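Side-chain contacts in PA1221 (Pseudomonas aeruginosa, PDB 4DG8), which binds adenosine monophosphate and combines an AMP-binding enzyme region of the ANL clan with a phosphopantetheine attachment region in one chain: residues A[63-68]-A[127-132]; A[285-290]-A[412-417]; A[317-322]-A[342-347]. One frame throughout, in Å; residues are numbered along the deposited sequence.

Contact 1 (A[63-68]-A[127-132]); sequences EQLSDY and LILDCS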
loop_
_atom_site.group_PDB
_atom_site.type_symbol
_atom_site.label_atom_id
_atom_site.label_comp_id
_atom_site.label_asym_id
_atom_site.label_seq_id
_atom_site.Cartn_x
_atom_site.Cartn_y
_atom_site.Cartn_z
ATOM N N GLU A 63 -3.003 -24.597 -5.166
ATOM C CA GLU A 63 -3.660 -25.683 -4.433
ATOM C C GLU A 63 -2.615 -26.617 -3.829
ATOM O O GLU A 63 -2.713 -26.986 -2.655
ATOM C CB GLU A 63 -4.640 -26.461 -5.328
ATOM C CG GLU A 63 -5.929 -25.691 -5.668
ATOM C CD GLU A 63 -6.980 -26.541 -6.387
ATOM O OE1 GLU A 63 -6.622 -27.415 -7.210
ATOM O OE2 GLU A 63 -8.181 -26.337 -6.113
ATOM N N GLN A 64 -1.604 -26.982 -4.618
ATOM C CA GLN A 64 -0.536 -27.857 -4.102
ATOM C C GLN A 64 0.236 -27.252 -2.909
ATOM O O GLN A 64 0.422 -27.890 -1.833
ATOM C CB GLN A 64 0.427 -28.237 -5.230
ATOM C CG GLN A 64 1.500 -29.216 -4.795
ATOM C CD GLN A 64 2.438 -29.579 -5.921
ATOM O OE1 GLN A 64 2.178 -29.269 -7.088
ATOM N NE2 GLN A 64 3.542 -30.235 -5.581
ATOM N N LEU A 65 0.672 -26.006 -3.091
ATOM C CA LEU A 65 1.330 -25.300 -2.001
ATOM C C LEU A 65 0.403 -25.221 -0.775
ATOM O O LEU A 65 0.845 -25.355 0.370
ATOM C CB LEU A 65 1.767 -23.903 -2.450
ATOM C CG LEU A 65 2.434 -23.054 -1.366
ATOM C CD1 LEU A 65 3.580 -23.828 -0.731
ATOM C CD2 LEU A 65 2.940 -21.733 -1.966
ATOM N N SER A 66 -0.886 -25.010 -1.022
ATOM C CA SER A 66 -1.856 -24.937 0.060
ATOM C C SER A 66 -1.921 -26.278 0.775
ATOM O O SER A 66 -2.159 -26.326 1.978
ATOM C CB SER A 66 -3.238 -24.505 -0.445
ATOM O OG SER A 66 -4.223 -24.621 0.578
ATOM N N ASP A 67 -1.706 -27.364 0.039
ATOM C CA ASP A 67 -1.676 -28.677 0.661
ATOM C C ASP A 67 -0.555 -28.712 1.692
ATOM O O ASP A 67 -0.734 -29.185 2.828
ATOM C CB ASP A 67 -1.456 -29.771 -0.378
ATOM C CG ASP A 67 -2.671 -30.026 -1.218
ATOM O OD1 ASP A 67 -3.781 -29.679 -0.766
ATOM O OD2 ASP A 67 -2.511 -30.588 -2.330
ATOM N N TYR A 68 0.606 -28.197 1.294
ATOM C CA TYR A 68 1.719 -28.086 2.250
ATOM C C TYR A 68 1.404 -27.172 3.486
ATOM O O TYR A 68 1.620 -27.547 4.672
ATOM C CB TYR A 68 2.976 -27.631 1.495
ATOM C CG TYR A 68 4.121 -27.207 2.384
ATOM C CD1 TYR A 68 5.098 -28.114 2.778
ATOM C CD2 TYR A 68 4.223 -25.891 2.826
ATOM C CE1 TYR A 68 6.143 -27.722 3.587
ATOM C CE2 TYR A 68 5.255 -25.487 3.633
ATOM C CZ TYR A 68 6.218 -26.402 4.015
ATOM O OH TYR A 68 7.249 -25.986 4.831
ATOM N N LEU A 127 5.708 -18.773 9.909
ATOM C CA LEU A 127 6.608 -19.323 8.919
ATOM C C LEU A 127 6.762 -18.308 7.785
ATOM O O LEU A 127 5.816 -17.580 7.454
ATOM C CB LEU A 127 6.017 -20.640 8.395
ATOM C CG LEU A 127 6.752 -21.317 7.235
ATOM C CD1 LEU A 127 8.192 -21.587 7.654
ATOM C CD2 LEU A 127 6.057 -22.607 6.830
ATOM N N ILE A 128 7.934 -18.270 7.167
ATOM C CA ILE A 128 8.147 -17.346 6.070
ATOM C C ILE A 128 8.492 -18.123 4.806
ATOM O O ILE A 128 9.445 -18.915 4.790
ATOM C CB ILE A 128 9.271 -16.330 6.375
ATOM C CG1 ILE A 128 8.910 -15.454 7.582
ATOM C CG2 ILE A 128 9.575 -15.464 5.131
ATOM C CD1 ILE A 128 10.080 -14.625 8.100
ATOM N N LEU A 129 7.735 -17.879 3.741
ATOM C CA LEU A 129 7.975 -18.582 2.485
ATOM C C LEU A 129 9.000 -17.797 1.691
ATOM O O LEU A 129 8.710 -16.710 1.221
ATOM C CB LEU A 129 6.674 -18.673 1.691
ATOM C CG LEU A 129 5.592 -19.517 2.359
ATOM C CD1 LEU A 129 4.332 -19.529 1.507
ATOM C CD2 LEU A 129 6.126 -20.935 2.569
ATOM N N ASP A 130 10.192 -18.360 1.520
ATOM C CA ASP A 130 11.276 -17.632 0.874
ATOM C C ASP A 130 11.226 -17.905 -0.611
ATOM O O ASP A 130 11.438 -19.036 -1.033
ATOM C CB ASP A 130 12.628 -18.099 1.438
ATOM C CG ASP A 130 13.805 -17.290 0.894
ATOM O OD1 ASP A 130 13.640 -16.592 -0.120
ATOM O OD2 ASP A 130 14.897 -17.353 1.482
ATOM N N CYS A 131 10.909 -16.884 -1.405
ATOM C CA CYS A 131 10.812 -17.053 -2.854
ATOM C C CYS A 131 12.041 -16.594 -3.613
ATOM O O CYS A 131 12.052 -16.664 -4.839
ATOM C CB CYS A 131 9.583 -16.335 -3.429
ATOM S SG CYS A 131 8.029 -16.967 -2.818
ATOM N N SER A 132 13.060 -16.099 -2.911
ATOM C CA SER A 132 14.242 -15.586 -3.606
ATOM C C SER A 132 14.911 -16.702 -4.398
ATOM O O SER A 132 14.806 -17.882 -4.059
ATOM C CB SER A 132 15.234 -14.958 -2.630
ATOM O OG SER A 132 15.648 -15.894 -1.651
#

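Contact 2 (A[285-290]-A[412-417]); sequences GDILSV and LRFIGR. With AMP (adenosine monophosphate), chain B.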
loop_
_atom_site.group_PDB
_atom_site.type_symbol
_atom_site.label_atom_id
_atom_site.label_comp_id
_atom_site.label_asym_id
_atom_site.label_seq_id
_atom_site.Cartn_x
_atom_site.Cartn_y
_atom_site.Cartn_z
ATOM N N GLY A 285 -1.600 8.679 -3.273
ATOM C CA GLY A 285 -0.680 8.412 -2.184
ATOM C C GLY A 285 -0.152 9.693 -1.574
ATOM O O GLY A 285 0.240 9.714 -0.420
ATOM N N ASP A 286 -0.152 10.760 -2.368
ATOM C CA ASP A 286 0.142 12.118 -1.922
ATOM C C ASP A 286 -0.732 13.055 -2.734
ATOM O O ASP A 286 -1.359 12.635 -3.711
ATOM C CB ASP A 286 1.604 12.491 -2.166
ATOM C CG ASP A 286 2.494 12.142 -1.004
ATOM O OD1 ASP A 286 2.324 12.741 0.094
ATOM O OD2 ASP A 286 3.376 11.278 -1.198
ATOM N N ILE A 287 -0.771 14.318 -2.324
ATOM C CA ILE A 287 -1.421 15.363 -3.100
ATOM C C ILE A 287 -0.849 15.362 -4.520
ATOM O O ILE A 287 0.371 15.471 -4.728
ATOM C CB ILE A 287 -1.204 16.739 -2.423
ATOM C CG1 ILE A 287 -2.027 16.832 -1.146
ATOM C CG2 ILE A 287 -1.548 17.943 -3.370
ATOM C CD1 ILE A 287 -1.612 18.041 -0.243
ATOM N N LEU A 288 -1.739 15.241 -5.498
ATOM C CA LEU A 288 -1.309 15.218 -6.880
ATOM C C LEU A 288 -0.846 16.609 -7.305
ATOM O O LEU A 288 -1.375 17.637 -6.849
ATOM C CB LEU A 288 -2.432 14.729 -7.803
ATOM C CG LEU A 288 -3.062 13.353 -7.570
ATOM C CD1 LEU A 288 -3.956 13.033 -8.764
ATOM C CD2 LEU A 288 -1.999 12.265 -7.374
ATOM N N SER A 289 0.136 16.630 -8.196
ATOM C CA SER A 289 0.650 17.875 -8.753
ATOM C C SER A 289 -0.150 18.177 -10.028
ATOM O O SER A 289 0.001 17.511 -11.050
ATOM C CB SER A 289 2.139 17.706 -9.084
ATOM O OG SER A 289 2.607 18.709 -9.952
ATOM N N VAL A 290 -0.987 19.201 -9.959
ATOM C CA VAL A 290 -1.785 19.592 -11.102
ATOM C C VAL A 290 -0.916 19.863 -12.345
ATOM O O VAL A 290 -1.275 19.453 -13.443
ATOM C CB VAL A 290 -2.724 20.779 -10.764
ATOM C CG1 VAL A 290 -3.493 21.241 -12.007
ATOM C CG2 VAL A 290 -3.702 20.374 -9.633
ATOM N N LEU A 412 -14.967 15.342 -2.930
ATOM C CA LEU A 412 -14.030 15.708 -1.874
ATOM C C LEU A 412 -12.736 16.309 -2.422
ATOM O O LEU A 412 -12.199 15.866 -3.439
ATOM C CB LEU A 412 -13.733 14.521 -0.952
ATOM C CG LEU A 412 -14.858 14.154 0.024
ATOM C CD1 LEU A 412 -14.588 12.799 0.652
ATOM C CD2 LEU A 412 -15.035 15.220 1.100
ATOM N N ARG A 413 -12.262 17.337 -1.729
ATOM C CA ARG A 413 -11.037 18.038 -2.074
ATOM C C ARG A 413 -10.081 17.920 -0.879
ATOM O O ARG A 413 -10.360 18.450 0.203
ATOM C CB ARG A 413 -11.373 19.497 -2.371
ATOM C CG ARG A 413 -12.538 19.631 -3.362
ATOM C CD ARG A 413 -12.145 19.113 -4.757
ATOM N NE ARG A 413 -11.207 20.040 -5.369
ATOM C CZ ARG A 413 -11.547 21.021 -6.204
ATOM N NH1 ARG A 413 -12.815 21.202 -6.576
ATOM N NH2 ARG A 413 -10.610 21.822 -6.671
ATOM N N PHE A 414 -8.972 17.206 -1.070
ATOM C CA PHE A 414 -8.049 16.912 0.026
ATOM C C PHE A 414 -7.313 18.165 0.516
ATOM O O PHE A 414 -6.767 18.941 -0.272
ATOM C CB PHE A 414 -7.052 15.842 -0.401
ATOM C CG PHE A 414 -6.116 15.414 0.689
ATOM C CD1 PHE A 414 -6.425 14.324 1.500
ATOM C CD2 PHE A 414 -4.921 16.089 0.898
ATOM C CE1 PHE A 414 -5.561 13.920 2.503
ATOM C CE2 PHE A 414 -4.049 15.687 1.896
ATOM C CZ PHE A 414 -4.370 14.605 2.705
ATOM N N ILE A 415 -7.294 18.360 1.829
ATOM C CA ILE A 415 -6.605 19.513 2.396
ATOM C C ILE A 415 -5.259 19.152 3.019
ATOM O O ILE A 415 -4.213 19.680 2.613
ATOM C CB ILE A 415 -7.489 20.286 3.391
ATOM C CG1 ILE A 415 -8.698 20.888 2.655
ATOM C CG2 ILE A 415 -6.677 21.381 4.083
ATOM C CD1 ILE A 415 -9.757 21.481 3.580
ATOM N N GLY A 416 -5.278 18.284 4.023
ATOM C CA GLY A 416 -4.031 17.927 4.685
ATOM C C GLY A 416 -4.224 17.292 6.051
ATOM O O GLY A 416 -5.331 16.899 6.405
ATOM N N ARG A 417 -3.146 17.180 6.818
ATOM C CA ARG A 417 -3.238 16.648 8.181
ATOM C C ARG A 417 -2.830 17.675 9.226
ATOM O O ARG A 417 -2.091 18.612 8.937
ATOM C CB ARG A 417 -2.405 15.368 8.341
ATOM C CG ARG A 417 -2.842 14.241 7.406
ATOM C CD ARG A 417 -1.977 13.021 7.583
ATOM N NE ARG A 417 -2.159 12.427 8.904
ATOM C CZ ARG A 417 -3.152 11.605 9.223
ATOM N NH1 ARG A 417 -4.071 11.291 8.308
ATOM N NH2 ARG A 417 -3.236 11.113 10.459
HETATM P P AMP B . -1.181 4.646 3.177
HETATM O O1P AMP B . 0.268 4.244 3.355
HETATM O O2P AMP B . -1.899 4.234 1.899
HETATM O O3P AMP B . -1.925 4.130 4.395
HETATM O "O5'" AMP B . -1.324 6.217 3.375
HETATM C "C5'" AMP B . -2.600 6.811 3.507
HETATM C "C4'" AMP B . -2.506 8.307 3.624
HETATM O "O4'" AMP B . -1.808 8.854 2.474
HETATM C "C3'" AMP B . -3.830 9.049 3.643
HETATM O "O3'" AMP B . -4.451 9.034 4.924
HETATM C "C2'" AMP B . -3.439 10.439 3.162
HETATM O "O2'" AMP B . -2.838 11.179 4.218
HETATM C "C1'" AMP B . -2.362 10.110 2.125
HETATM N N9 AMP B . -2.920 10.013 0.756
HETATM C C8 AMP B . -3.185 8.850 0.113
HETATM N N7 AMP B . -3.690 9.068 -1.126
HETATM C C5 AMP B . -3.773 10.395 -1.305
HETATM C C6 AMP B . -4.226 11.300 -2.397
HETATM N N6 AMP B . -4.703 10.811 -3.555
HETATM N N1 AMP B . -4.140 12.638 -2.193
HETATM C C2 AMP B . -3.658 13.126 -1.031
HETATM N N3 AMP B . -3.230 12.363 -0.004
HETATM C C4 AMP B . -3.256 11.014 -0.068
#

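Contact 3 (A[317-322]-A[342-347]); sequences FTCCHV and TAVLLL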
loop_
_atom_site.group_PDB
_atom_site.type_symbol
_atom_site.label_atom_id
_atom_site.label_comp_id
_atom_site.label_asym_id
_atom_site.label_seq_id
_atom_site.Cartn_x
_atom_site.Cartn_y
_atom_site.Cartn_z
ATOM N N PHE A 317 -8.035 1.971 -1.323
ATOM C CA PHE A 317 -8.754 3.198 -1.646
ATOM C C PHE A 317 -9.983 3.425 -0.776
ATOM O O PHE A 317 -10.677 2.495 -0.378
ATOM C CB PHE A 317 -9.221 3.180 -3.106
ATOM C CG PHE A 317 -8.115 3.221 -4.104
ATOM C CD1 PHE A 317 -6.908 3.840 -3.800
ATOM C CD2 PHE A 317 -8.294 2.674 -5.379
ATOM C CE1 PHE A 317 -5.888 3.892 -4.742
ATOM C CE2 PHE A 317 -7.277 2.720 -6.312
ATOM C CZ PHE A 317 -6.069 3.319 -5.990
ATOM N N THR A 318 -10.255 4.698 -0.536
ATOM C CA THR A 318 -11.446 5.155 0.153
ATOM C C THR A 318 -12.268 5.955 -0.857
ATOM O O THR A 318 -13.447 5.689 -1.057
ATOM C CB THR A 318 -11.102 5.960 1.419
ATOM O OG1 THR A 318 -10.475 5.079 2.364
ATOM C CG2 THR A 318 -12.353 6.524 2.045
ATOM N N CYS A 319 -11.655 6.981 -1.442
ATOM C CA CYS A 319 -12.270 7.694 -2.558
ATOM C C CYS A 319 -11.420 7.615 -3.826
ATOM O O CYS A 319 -10.194 7.563 -3.757
ATOM C CB CYS A 319 -12.489 9.164 -2.201
ATOM S SG CYS A 319 -13.441 9.442 -0.701
ATOM N N CYS A 320 -12.079 7.603 -4.982
ATOM C CA CYS A 320 -11.389 7.801 -6.251
ATOM C C CYS A 320 -12.106 8.839 -7.078
ATOM O O CYS A 320 -13.309 9.070 -6.907
ATOM C CB CYS A 320 -11.295 6.513 -7.058
ATOM S SG CYS A 320 -10.290 5.265 -6.284
ATOM N N HIS A 321 -11.350 9.466 -7.973
ATOM C CA HIS A 321 -11.905 10.466 -8.882
ATOM C C HIS A 321 -11.332 10.265 -10.288
ATOM O O HIS A 321 -10.122 10.262 -10.476
ATOM C CB HIS A 321 -11.600 11.882 -8.370
ATOM C CG HIS A 321 -12.092 12.971 -9.270
ATOM N ND1 HIS A 321 -13.432 13.187 -9.514
ATOM C CD2 HIS A 321 -11.420 13.903 -9.991
ATOM C CE1 HIS A 321 -13.564 14.196 -10.355
ATOM N NE2 HIS A 321 -12.359 14.649 -10.657
ATOM N N VAL A 322 -12.199 10.086 -11.275
ATOM C CA VAL A 322 -11.726 10.019 -12.644
ATOM C C VAL A 322 -11.465 11.451 -13.107
ATOM O O VAL A 322 -12.359 12.296 -13.086
ATOM C CB VAL A 322 -12.734 9.297 -13.557
ATOM C CG1 VAL A 322 -12.388 9.528 -15.017
ATOM C CG2 VAL A 322 -12.762 7.799 -13.235
ATOM N N THR A 342 -17.718 1.226 0.001
ATOM C CA THR A 342 -17.301 2.188 1.006
ATOM C C THR A 342 -18.288 3.348 1.088
ATOM O O THR A 342 -19.000 3.639 0.124
ATOM C CB THR A 342 -15.896 2.691 0.679
ATOM O OG1 THR A 342 -14.976 1.612 0.882
ATOM C CG2 THR A 342 -15.505 3.880 1.560
ATOM N N ALA A 343 -18.354 3.983 2.252
ATOM C CA ALA A 343 -19.050 5.259 2.373
ATOM C C ALA A 343 -18.175 6.237 3.154
ATOM O O ALA A 343 -17.315 5.818 3.920
ATOM C CB ALA A 343 -20.398 5.071 3.074
ATOM N N VAL A 344 -18.363 7.534 2.949
ATOM C CA VAL A 344 -17.642 8.511 3.759
ATOM C C VAL A 344 -18.556 9.604 4.296
ATOM O O VAL A 344 -19.578 9.918 3.704
ATOM C CB VAL A 344 -16.476 9.192 2.988
ATOM C CG1 VAL A 344 -15.435 8.174 2.570
ATOM C CG2 VAL A 344 -16.994 9.956 1.769
ATOM N N LEU A 345 -18.187 10.161 5.445
ATOM C CA LEU A 345 -18.764 11.416 5.894
ATOM C C LEU A 345 -17.608 12.357 6.158
ATOM O O LEU A 345 -16.470 11.926 6.331
ATOM C CB LEU A 345 -19.557 11.244 7.182
ATOM C CG LEU A 345 -20.865 10.458 7.122
ATOM C CD1 LEU A 345 -21.535 10.471 8.499
ATOM C CD2 LEU A 345 -21.781 11.050 6.054
ATOM N N LEU A 346 -17.918 13.639 6.193
ATOM C CA LEU A 346 -16.976 14.664 6.581
ATOM C C LEU A 346 -17.487 15.242 7.906
ATOM O O LEU A 346 -18.596 15.767 7.956
ATOM C CB LEU A 346 -16.967 15.742 5.493
ATOM C CG LEU A 346 -15.757 16.667 5.392
ATOM C CD1 LEU A 346 -14.495 15.865 5.052
ATOM C CD2 LEU A 346 -16.033 17.748 4.357
ATOM N N LEU A 347 -16.695 15.130 8.974
ATOM C CA LEU A 347 -17.139 15.526 10.321
ATOM C C LEU A 347 -16.453 16.766 10.898
ATOM O O LEU A 347 -15.234 16.895 10.823
ATOM C CB LEU A 347 -16.969 14.370 11.303
ATOM C CG LEU A 347 -17.821 13.135 11.047
ATOM C CD1 LEU A 347 -17.730 12.199 12.243
ATOM C CD2 LEU A 347 -19.270 13.516 10.778
#

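Contact 1 (A[63-68]-A[127-132])
Leu65 and Tyr68, three residues apart on one face of helix 55-72, reach Leu127 and Leu129 on strand 125-130. This is helix-on-sheet packing in an alpha/beta layer, with the strand one of the parallel members of a seven-stranded mixed sheet. Leu127 and Leu129 stand two residues apart, so both side chains leave the same side of the strand, toward the helix.

The apolar contacts are few and end on methyl groups. CD2 of Leu65 lies 4.3 Å from CD1 of Leu129. Farther up the helix the Tyr68 side chain, with CG anti to the backbone N (chi1 168°), extends straight out and crosses that of Leu127 at about a right angle. Its OH comes within 4.1 Å of Leu127 CD2, and its CE2 is 4.4 Å from the same methyl, which approaches the ring obliquely. Val144 of the neighbouring strand touches Tyr68, Leu127 and Leu129, while Cys93 and Ala96 of helix 88-99 pack on Leu129 and Leu65 respectively.

Polar bonding stays off the interface. On the helix, Asp67 makes a salt bridge to Arg158. Where the strand runs out, Asp130 closes an Asx turn: its OD1 accepts from Ser132 N at 2.9 Å, nearly along the carboxylate C-O axis, and takes a second bond from Ser132 OG at 2.6 Å on its syn side.

Contact 2 (A[285-290]-A[412-417])
Ile287 and Phe414 mark the closest backbone approach, 7.5 Å between their CA atoms. One backbone is the irregular loop 285-290, which leaves strand 280-284 and runs into a helix with Ser289 at its N-cap. The other is strand 412-416, paired antiparallel with strand 393-406. Near its end Ile415 and Gly416 both face Arg403, a classic beta bulge. No hydrogen bond links loop to strand.

The direct contact is one aliphatic chain against one ring. Ile287 carries CG1 anti to its carbonyl carbon (chi1 -71°), and that methylene lies 3.6 Å from Phe414 CD2, coming in obliquely while the two side chains cross at about a right angle. Beyond it, CD1 is 4.0 Å from Phe414 CE2.

Between them the two segments hold the adenine of AMP, in the nucleotide pocket of this ANL-type fold. Phe414, its CG anti to the backbone N (chi1 -176°), sets one ring face against the base: AMP C2 sits 3.6 Å above the ring plane, over its centre. The two planes are inclined by roughly 50°, so the base does not lie flat on the ring. The closest approaches of the loop to the base are made by backbone atoms. Gly285 N is 3.0 Å from AMP N7. At the other end of the base, Asp286 O is 3.2 Å from AMP N1, and Ile287 N lies close to AMP C2.

Arg417 comes up on the ribose side, with its CD 3.9 Å from AMP O2'. Its guanidinium is tied by salt bridges to Asp419 and to OD1 of Asp402, whose OD2 is itself hydrogen-bonded to AMP.

Contact 3 (A[317-322]-A[342-347])
Thr318 meets both Thr342 and Val344, and most of the contact turns on its methyl group. Its chi1 of -66° sets OG1 beside the backbone N and leaves CG2 anti to it, which sends the methyl to Val344 CG1 at 3.5 Å, the tightest approach between the segments. The same CG2 lies 4.1 Å from Thr342 CG2. The two threonine side chains cross at about a right angle, and the Thr342 methyl also sits 3.8 Å from Thr318 O. The hydroxyl of Thr318 is turned to a different task: OG1 is hydrogen-bonded to Asn314 ND2. The nearest atoms of this side chain and the bound AMP are about 8 Å apart.

Thr318 and Cys319 both face Tyr309 of the adjacent strand 304-309, which makes a classic beta bulge where strand 319-322 begins. Cys319 then adds its sulfur, SG lying 4.0 Å from Val344 CG1, so that one valine methyl takes both the Thr318 methyl and the thiol. Val344 presents this branch with CG1 anti to its carbonyl carbon (chi1 -62°).

Past Cys319 the strand draws away from 342-347 and turns to its own sheet. Cys320 bonds through its backbone to Lys337 and His321 to Asn307, while His321 NE2 is hydrogen-bonded to Asp327.

The contact thus seats the bulged start of a strand in one mixed sheet against a strand that belongs to a separate antiparallel sheet, with no hydrogen bond between the two segments. Across it the side chains offer methyls and a thiol. The Thr342 hydroxyl is hydrogen-bonded to Arg191 NE, outside the two segments, which implies that the sheets are joined here by van der Waals packing, while the hydroxyl bonds probably help to fix the rotation of both threonines.

How the contacts relate
Contact 1 comes first along the chain and stands apart, its centre 39 Å from that of contact 2 and 36 Å from that of contact 3, across the chain's centre from both. It belongs to the seven-stranded sheet and a helix packed on it. Contacts 2 and 3 are neighbours, with centres 13 Å apart, and both segments of contact 3 fall between those of contact 2 in sequence. Strands 342-347 and 412-416 share the antiparallel sheet, and Leu412 touches Cys319, Val344 and Leu346. The packing between sheets at contact 3 therefore adjoins the strand that brings Phe414 to AMP, while contact 1 lies far from that pocket.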